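PDB 3QPI: chlorite Dismutase from Nitrobacter winogradskyi, which binds heme b and decomposes chlorite to chloride and molecular oxygen, as an efficient chlorite O2-lyase. Local coordinates for residues Ala59-Arg64 / Ala106-Lys111; Thr143-Ala148 / Thr153-Leu158. One frame throughout, in Å; residues are numbered along the deposited sequence.

Contact 1. Residues Ala59-Arg64 / Ala106-Lys111; sequences ARYVER and AIFEDK. With HEM (protoporphyrin IX containing Fe), chain C.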
# COMPACT_ATOMS: atom_id res chain seq x y z
N ALA A 59 4.29 7.99 12.17
CA ALA A 59 3.71 6.71 12.61
C ALA A 59 2.39 6.91 13.39
O ALA A 59 2.32 7.75 14.30
CB ALA A 59 4.70 5.96 13.45
N ARG A 60 1.37 6.17 13.00
CA ARG A 60 0.08 6.18 13.70
C ARG A 60 -0.07 5.02 14.69
O ARG A 60 -0.82 5.12 15.64
CB ARG A 60 -1.05 6.12 12.67
CG ARG A 60 -0.86 7.05 11.47
CD ARG A 60 -0.96 8.52 11.89
NE ARG A 60 -1.54 9.38 10.85
CZ ARG A 60 -0.81 9.99 9.93
NH1 ARG A 60 0.51 9.82 9.93
NH2 ARG A 60 -1.39 10.75 9.00
N TYR A 61 0.64 3.91 14.46
CA TYR A 61 0.49 2.73 15.31
C TYR A 61 1.82 2.17 15.82
O TYR A 61 1.87 1.62 16.91
CB TYR A 61 -0.31 1.64 14.59
CG TYR A 61 -1.72 2.11 14.28
CD1 TYR A 61 -2.09 2.41 12.97
CD2 TYR A 61 -2.66 2.29 15.29
CE1 TYR A 61 -3.35 2.87 12.67
CE2 TYR A 61 -3.94 2.77 15.00
CZ TYR A 61 -4.28 3.04 13.68
OH TYR A 61 -5.52 3.50 13.33
N VAL A 62 2.88 2.33 15.04
CA VAL A 62 4.16 1.71 15.38
C VAL A 62 4.71 2.17 16.72
O VAL A 62 4.81 3.36 17.00
CB VAL A 62 5.24 1.96 14.28
CG1 VAL A 62 6.68 1.77 14.86
CG2 VAL A 62 5.03 1.02 13.14
N GLU A 63 5.10 1.21 17.53
CA GLU A 63 5.76 1.50 18.78
C GLU A 63 7.26 1.32 18.62
O GLU A 63 7.72 0.72 17.63
CB GLU A 63 5.17 0.61 19.86
CG GLU A 63 3.67 0.78 19.89
CD GLU A 63 2.97 0.05 21.02
OE1 GLU A 63 3.59 -0.81 21.69
OE2 GLU A 63 1.77 0.34 21.21
N ARG A 64 8.02 1.85 19.57
CA ARG A 64 9.48 1.89 19.43
C ARG A 64 10.09 0.50 19.16
O ARG A 64 10.93 0.36 18.27
CB ARG A 64 10.12 2.51 20.67
CG ARG A 64 11.65 2.52 20.62
CD ARG A 64 12.17 3.20 19.34
NE ARG A 64 11.79 4.61 19.29
CZ ARG A 64 11.98 5.42 18.25
NH1 ARG A 64 12.55 4.95 17.14
NH2 ARG A 64 11.60 6.69 18.32
N ALA A 106 -5.54 -2.18 18.66
CA ALA A 106 -5.79 -3.57 19.05
C ALA A 106 -6.17 -4.46 17.85
O ALA A 106 -5.65 -5.56 17.69
CB ALA A 106 -6.90 -3.62 20.14
N ILE A 107 -7.09 -3.99 17.03
CA ILE A 107 -7.43 -4.67 15.79
C ILE A 107 -6.23 -4.78 14.85
O ILE A 107 -5.92 -5.87 14.36
CB ILE A 107 -8.58 -3.94 15.06
CG1 ILE A 107 -9.85 -4.00 15.93
CG2 ILE A 107 -8.80 -4.52 13.66
CD1 ILE A 107 -11.03 -3.22 15.37
N PHE A 108 -5.55 -3.65 14.61
CA PHE A 108 -4.43 -3.59 13.68
C PHE A 108 -3.34 -4.57 14.07
O PHE A 108 -2.89 -5.36 13.25
CB PHE A 108 -3.88 -2.15 13.63
CG PHE A 108 -2.55 -2.00 12.90
CD1 PHE A 108 -2.52 -1.79 11.52
CD2 PHE A 108 -1.35 -2.00 13.59
CE1 PHE A 108 -1.31 -1.60 10.85
CE2 PHE A 108 -0.13 -1.82 12.92
CZ PHE A 108 -0.12 -1.63 11.56
N GLU A 109 -2.90 -4.53 15.32
CA GLU A 109 -1.81 -5.41 15.72
C GLU A 109 -2.26 -6.62 16.58
O GLU A 109 -1.99 -7.77 16.23
CB GLU A 109 -0.73 -4.61 16.43
CG GLU A 109 0.56 -5.40 16.68
CD GLU A 109 1.14 -6.02 15.40
OE1 GLU A 109 1.98 -6.93 15.51
OE2 GLU A 109 0.77 -5.59 14.28
N ASP A 110 -2.94 -6.39 17.70
CA ASP A 110 -3.17 -7.51 18.62
C ASP A 110 -4.04 -8.61 18.01
O ASP A 110 -3.78 -9.77 18.22
CB ASP A 110 -3.74 -7.03 19.95
CG ASP A 110 -2.76 -6.14 20.71
OD1 ASP A 110 -1.54 -6.16 20.40
OD2 ASP A 110 -3.21 -5.41 21.62
N LYS A 111 -5.03 -8.24 17.21
CA LYS A 111 -5.88 -9.22 16.55
C LYS A 111 -5.39 -9.55 15.13
O LYS A 111 -5.39 -10.71 14.75
CB LYS A 111 -7.31 -8.71 16.48
CG LYS A 111 -7.87 -8.26 17.81
CD LYS A 111 -9.32 -7.83 17.66
CE LYS A 111 -9.83 -7.06 18.89
NZ LYS A 111 -11.29 -6.74 18.78
CHA HEM C . 0.29 0.25 7.91
CHB HEM C . 3.98 -2.80 8.01
CHC HEM C . 2.36 -4.90 3.93
CHD HEM C . -1.42 -2.06 4.05
C1A HEM C . 1.43 -0.42 8.22
C2A HEM C . 2.24 -0.05 9.37
C3A HEM C . 3.30 -0.88 9.43
C4A HEM C . 3.15 -1.80 8.30
CMA HEM C . 4.43 -0.86 10.52
CAA HEM C . 1.82 1.09 10.31
CBA HEM C . 2.49 2.43 10.02
CGA HEM C . 2.10 3.34 11.16
O1A HEM C . 1.32 4.27 10.87
O2A HEM C . 2.53 3.15 12.34
C1B HEM C . 3.81 -3.57 6.91
C2B HEM C . 4.82 -4.50 6.48
C3B HEM C . 4.40 -5.04 5.34
C4B HEM C . 3.09 -4.50 5.03
CMB HEM C . 6.19 -4.81 7.14
CAB HEM C . 5.19 -6.11 4.56
CBB HEM C . 5.42 -5.94 3.26
C1C HEM C . 1.18 -4.36 3.60
C2C HEM C . 0.33 -4.67 2.45
C3C HEM C . -0.70 -3.83 2.50
C4C HEM C . -0.54 -3.01 3.68
CMC HEM C . 0.66 -5.73 1.37
CAC HEM C . -1.93 -3.70 1.57
CBC HEM C . -2.36 -4.77 0.89
C1D HEM C . -1.31 -1.16 5.03
C2D HEM C . -2.30 -0.14 5.29
C3D HEM C . -1.73 0.57 6.51
C4D HEM C . -0.50 -0.11 6.85
CMD HEM C . -3.63 0.20 4.55
CAD HEM C . -2.35 1.76 7.26
CBD HEM C . -3.16 1.15 8.42
CGD HEM C . -3.94 2.25 9.11
O1D HEM C . -3.31 3.25 9.51
O2D HEM C . -5.19 2.11 9.26
NA HEM C . 2.01 -1.51 7.54
NB HEM C . 2.74 -3.57 6.01
NC HEM C . 0.62 -3.35 4.33
ND HEM C . -0.27 -1.13 5.97
FE HEM C . 1.07 -2.48 5.98

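Contact 2. Residues Thr143-Ala148 / Thr153-Leu158; sequences TWFEYA and TMFEDL. With HEM (protoporphyrin IX containing Fe), chain C.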
# COMPACT_ATOMS: atom_id res chain seq x y z
N THR A 143 -0.82 2.36 -0.85
CA THR A 143 0.22 1.46 -0.40
C THR A 143 1.05 1.07 -1.63
O THR A 143 0.51 0.75 -2.68
CB THR A 143 -0.36 0.22 0.36
OG1 THR A 143 -1.24 -0.55 -0.49
CG2 THR A 143 -1.14 0.68 1.59
N TRP A 144 2.36 1.17 -1.47
CA TRP A 144 3.30 1.03 -2.57
C TRP A 144 4.33 -0.00 -2.15
O TRP A 144 4.89 0.08 -1.04
CB TRP A 144 3.98 2.38 -2.85
CG TRP A 144 5.08 2.28 -3.83
CD1 TRP A 144 6.42 2.32 -3.59
CD2 TRP A 144 4.93 2.06 -5.24
NE1 TRP A 144 7.12 2.16 -4.76
CE2 TRP A 144 6.23 2.00 -5.79
CE3 TRP A 144 3.82 1.92 -6.10
CZ2 TRP A 144 6.47 1.81 -7.17
CZ3 TRP A 144 4.05 1.72 -7.46
CH2 TRP A 144 5.37 1.67 -7.99
N PHE A 145 4.57 -0.98 -3.03
CA PHE A 145 5.47 -2.10 -2.76
C PHE A 145 6.36 -2.38 -3.97
O PHE A 145 5.90 -2.29 -5.12
CB PHE A 145 4.64 -3.36 -2.43
CG PHE A 145 3.63 -3.13 -1.35
CD1 PHE A 145 4.00 -3.21 -0.02
CD2 PHE A 145 2.32 -2.79 -1.67
CE1 PHE A 145 3.09 -2.96 0.97
CE2 PHE A 145 1.40 -2.52 -0.69
CZ PHE A 145 1.78 -2.62 0.64
N GLU A 146 7.61 -2.74 -3.71
CA GLU A 146 8.56 -3.08 -4.75
C GLU A 146 9.25 -4.37 -4.39
O GLU A 146 9.59 -4.57 -3.22
CB GLU A 146 9.63 -1.99 -4.89
CG GLU A 146 9.09 -0.64 -5.11
CD GLU A 146 10.19 0.41 -5.33
OE1 GLU A 146 11.41 0.10 -5.18
OE2 GLU A 146 9.82 1.56 -5.63
N TYR A 147 9.49 -5.21 -5.39
CA TYR A 147 10.11 -6.53 -5.17
C TYR A 147 10.67 -7.11 -6.46
O TYR A 147 10.29 -6.71 -7.56
CB TYR A 147 9.09 -7.50 -4.58
CG TYR A 147 7.74 -7.40 -5.25
CD1 TYR A 147 6.80 -6.49 -4.81
CD2 TYR A 147 7.41 -8.22 -6.32
CE1 TYR A 147 5.56 -6.38 -5.41
CE2 TYR A 147 6.16 -8.13 -6.93
CZ TYR A 147 5.23 -7.20 -6.47
OH TYR A 147 3.98 -7.07 -7.06
N ALA A 148 11.59 -8.06 -6.33
CA ALA A 148 12.13 -8.78 -7.48
C ALA A 148 11.04 -9.66 -8.07
O ALA A 148 10.14 -10.10 -7.36
CB ALA A 148 13.34 -9.60 -7.06
N THR A 153 5.19 -14.14 -6.00
CA THR A 153 4.22 -15.08 -5.43
C THR A 153 4.16 -14.91 -3.92
O THR A 153 3.07 -15.00 -3.34
CB THR A 153 4.45 -16.58 -5.83
OG1 THR A 153 5.64 -17.08 -5.23
CG2 THR A 153 4.51 -16.73 -7.33
N MET A 154 5.31 -14.68 -3.30
CA MET A 154 5.35 -14.31 -1.89
C MET A 154 4.53 -13.04 -1.67
O MET A 154 3.80 -12.95 -0.69
CB MET A 154 6.77 -14.00 -1.44
CG MET A 154 7.69 -15.18 -1.34
SD MET A 154 9.35 -14.60 -0.94
CE MET A 154 8.98 -13.37 0.31
N PHE A 155 4.66 -12.06 -2.55
CA PHE A 155 3.88 -10.84 -2.39
C PHE A 155 2.37 -11.12 -2.47
O PHE A 155 1.62 -10.66 -1.61
CB PHE A 155 4.27 -9.72 -3.38
CG PHE A 155 3.45 -8.47 -3.20
CD1 PHE A 155 3.68 -7.63 -2.11
CD2 PHE A 155 2.42 -8.15 -4.08
CE1 PHE A 155 2.90 -6.51 -1.91
CE2 PHE A 155 1.66 -7.05 -3.90
CZ PHE A 155 1.89 -6.21 -2.81
N GLU A 156 1.91 -11.88 -3.46
CA GLU A 156 0.48 -12.10 -3.53
C GLU A 156 0.00 -12.92 -2.32
O GLU A 156 -1.15 -12.81 -1.91
CB GLU A 156 0.06 -12.78 -4.83
CG GLU A 156 0.48 -12.03 -6.07
CD GLU A 156 -0.03 -10.61 -6.11
OE1 GLU A 156 -0.96 -10.28 -5.33
OE2 GLU A 156 0.49 -9.80 -6.92
N ASP A 157 0.90 -13.71 -1.75
CA ASP A 157 0.61 -14.52 -0.57
C ASP A 157 0.44 -13.64 0.67
O ASP A 157 -0.54 -13.76 1.43
CB ASP A 157 1.75 -15.52 -0.33
CG ASP A 157 1.50 -16.41 0.85
OD1 ASP A 157 0.45 -17.11 0.87
OD2 ASP A 157 2.34 -16.42 1.78
N LEU A 158 1.39 -12.74 0.89
CA LEU A 158 1.25 -11.74 1.95
C LEU A 158 -0.08 -10.99 1.82
O LEU A 158 -0.82 -10.85 2.78
CB LEU A 158 2.41 -10.76 1.89
CG LEU A 158 2.19 -9.51 2.75
CD1 LEU A 158 1.99 -9.92 4.21
CD2 LEU A 158 3.36 -8.57 2.58
CHA HEM C . 0.29 0.25 7.91
CHB HEM C . 3.98 -2.80 8.01
CHC HEM C . 2.36 -4.90 3.93
CHD HEM C . -1.42 -2.06 4.05
C1A HEM C . 1.43 -0.42 8.22
C2A HEM C . 2.24 -0.05 9.37
C3A HEM C . 3.30 -0.88 9.43
C4A HEM C . 3.15 -1.80 8.30
CMA HEM C . 4.43 -0.86 10.52
CAA HEM C . 1.82 1.09 10.31
CBA HEM C . 2.49 2.43 10.02
CGA HEM C . 2.10 3.34 11.16
O1A HEM C . 1.32 4.27 10.87
O2A HEM C . 2.53 3.15 12.34
C1B HEM C . 3.81 -3.57 6.91
C2B HEM C . 4.82 -4.50 6.48
C3B HEM C . 4.40 -5.04 5.34
C4B HEM C . 3.09 -4.50 5.03
CMB HEM C . 6.19 -4.81 7.14
CAB HEM C . 5.19 -6.11 4.56
CBB HEM C . 5.42 -5.94 3.26
C1C HEM C . 1.18 -4.36 3.60
C2C HEM C . 0.33 -4.67 2.45
C3C HEM C . -0.70 -3.83 2.50
C4C HEM C . -0.54 -3.01 3.68
CMC HEM C . 0.66 -5.73 1.37
CAC HEM C . -1.93 -3.70 1.57
CBC HEM C . -2.36 -4.77 0.89
C1D HEM C . -1.31 -1.16 5.03
C2D HEM C . -2.30 -0.14 5.29
C3D HEM C . -1.73 0.57 6.51
C4D HEM C . -0.50 -0.11 6.85
CMD HEM C . -3.63 0.20 4.55
CAD HEM C . -2.35 1.76 7.26
CBD HEM C . -3.16 1.15 8.42
CGD HEM C . -3.94 2.25 9.11
O1D HEM C . -3.31 3.25 9.51
O2D HEM C . -5.19 2.11 9.26
NA HEM C . 2.01 -1.51 7.54
NB HEM C . 2.74 -3.57 6.01
NC HEM C . 0.62 -3.35 4.33
ND HEM C . -0.27 -1.13 5.97
FE HEM C . 1.07 -2.48 5.98
O HOH W 1 2.87 -9.50 -8.04

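Contact 1. Residues Ala59-Arg64 / Ala106-Lys111
Tyr-61 sets the base of its side chain, CB and CG, over one face of the Phe-108 ring near the rim, beside the two propionates of the heme. The planes differ by 22°, but the rings are displaced so far that little of one covers the other; Tyr-61 touches mainly through its methylene, with CB 3.8 Å from Phe-108 CE2. With CG of Phe-108 trans to the backbone N (chi1 169°), the ring reaches forward from helix 101-111 and brings CZ to 3.6 Å from HEM CAA, the first carbon of a propionate. His-114, the axial iron ligand, also stacks its ring on Phe-108; a flat apolar side chain suits a place between imidazole, porphyrin rim and loop. This is the propionate end of the chlorite dismutase heme pocket. Here the loop 59-64 presents successive amides to one carboxylate: Arg-60 N hydrogen-bonds to HEM O1A at 2.9 Å, nearly straight at 167°, while Tyr-61 N and Val-62 N share O2A. An alanine here in place of Phe-108 is likely to open a gap beside the Tyr-61 methylene and HEM CAA and to leave the His-114 ring without its stacking partner. Tyr-61 sets its ring edge against the second propionate, CE1 lying 3.2 Å from HEM O1D, and its hydroxyl hydrogen-bonds Arg-104.

Contact 2. Residues Thr143-Ala148 / Thr153-Leu158
Phe-155 of helix 152-163 packs against Phe-145 and Tyr-147, two aromatic residues of strand 141-147. Earlier on that strand, Thr-143 brings its CG2 methyl 3.7 Å from the heme meso carbon CHD. Trp-144 turns its indole to the other side of the strand, where NE1 donates to Glu-146 OE2 close to the ring plane (2.9 Å). Phe-145 is wedged between helix and porphyrin. Its CG lies 3.5 Å from Phe-155 CE1, the two rings oblique at 46°, and CZ at its far end meets HEM C2C at 3.1 Å, an unusually short approach; a flat apolar ring suits this slot. Tyr-147, two residues on, faces the helix again. With CG flanked by both N and C of its own backbone (chi1 43°), the ring is laid over Phe-155 as an offset stack, planes at 19° and centroids 4.8 Å apart. The Phe-155 methylene CB adds a CH-pi contact over the centre of the tyrosine face. A tyrosine fits here because its hydroxyl can reach a water, 2.8 Å from OH, which in turn donates to Glu-156 OE2; that carboxylate also forms a salt bridge with Arg-178. Farther along the helix, Leu-158 CD2 packs 3.4 Å from the heme vinyl carbon CBB. Phe-145, Tyr-147 and Phe-155 thus make an aromatic cluster between sheet and helix, walling the heme pocket of a dimeric alpha-beta barrel domain.

In the fold
From the N terminus, the chain runs through the strands up to 50-54 before entering the loop 59-64. Contact 1 closes when helix 101-111 returns to that loop, enclosing helix 64-73, strand 84-92 and helix 94-98. The chain then passes His-114 and strand 126-131 before contact 2 opens, a far shorter closure in which strand 141-147 turns back into helix 152-163. The two loops follow in series, neither nested nor crossed, and their nearest atoms stay about 10 Å apart. Heme is what they share: in contact 1 the loop binds a propionate while the helix packs beside it, whereas contact 2 packs sheet and helix against its vinyl-bearing edge.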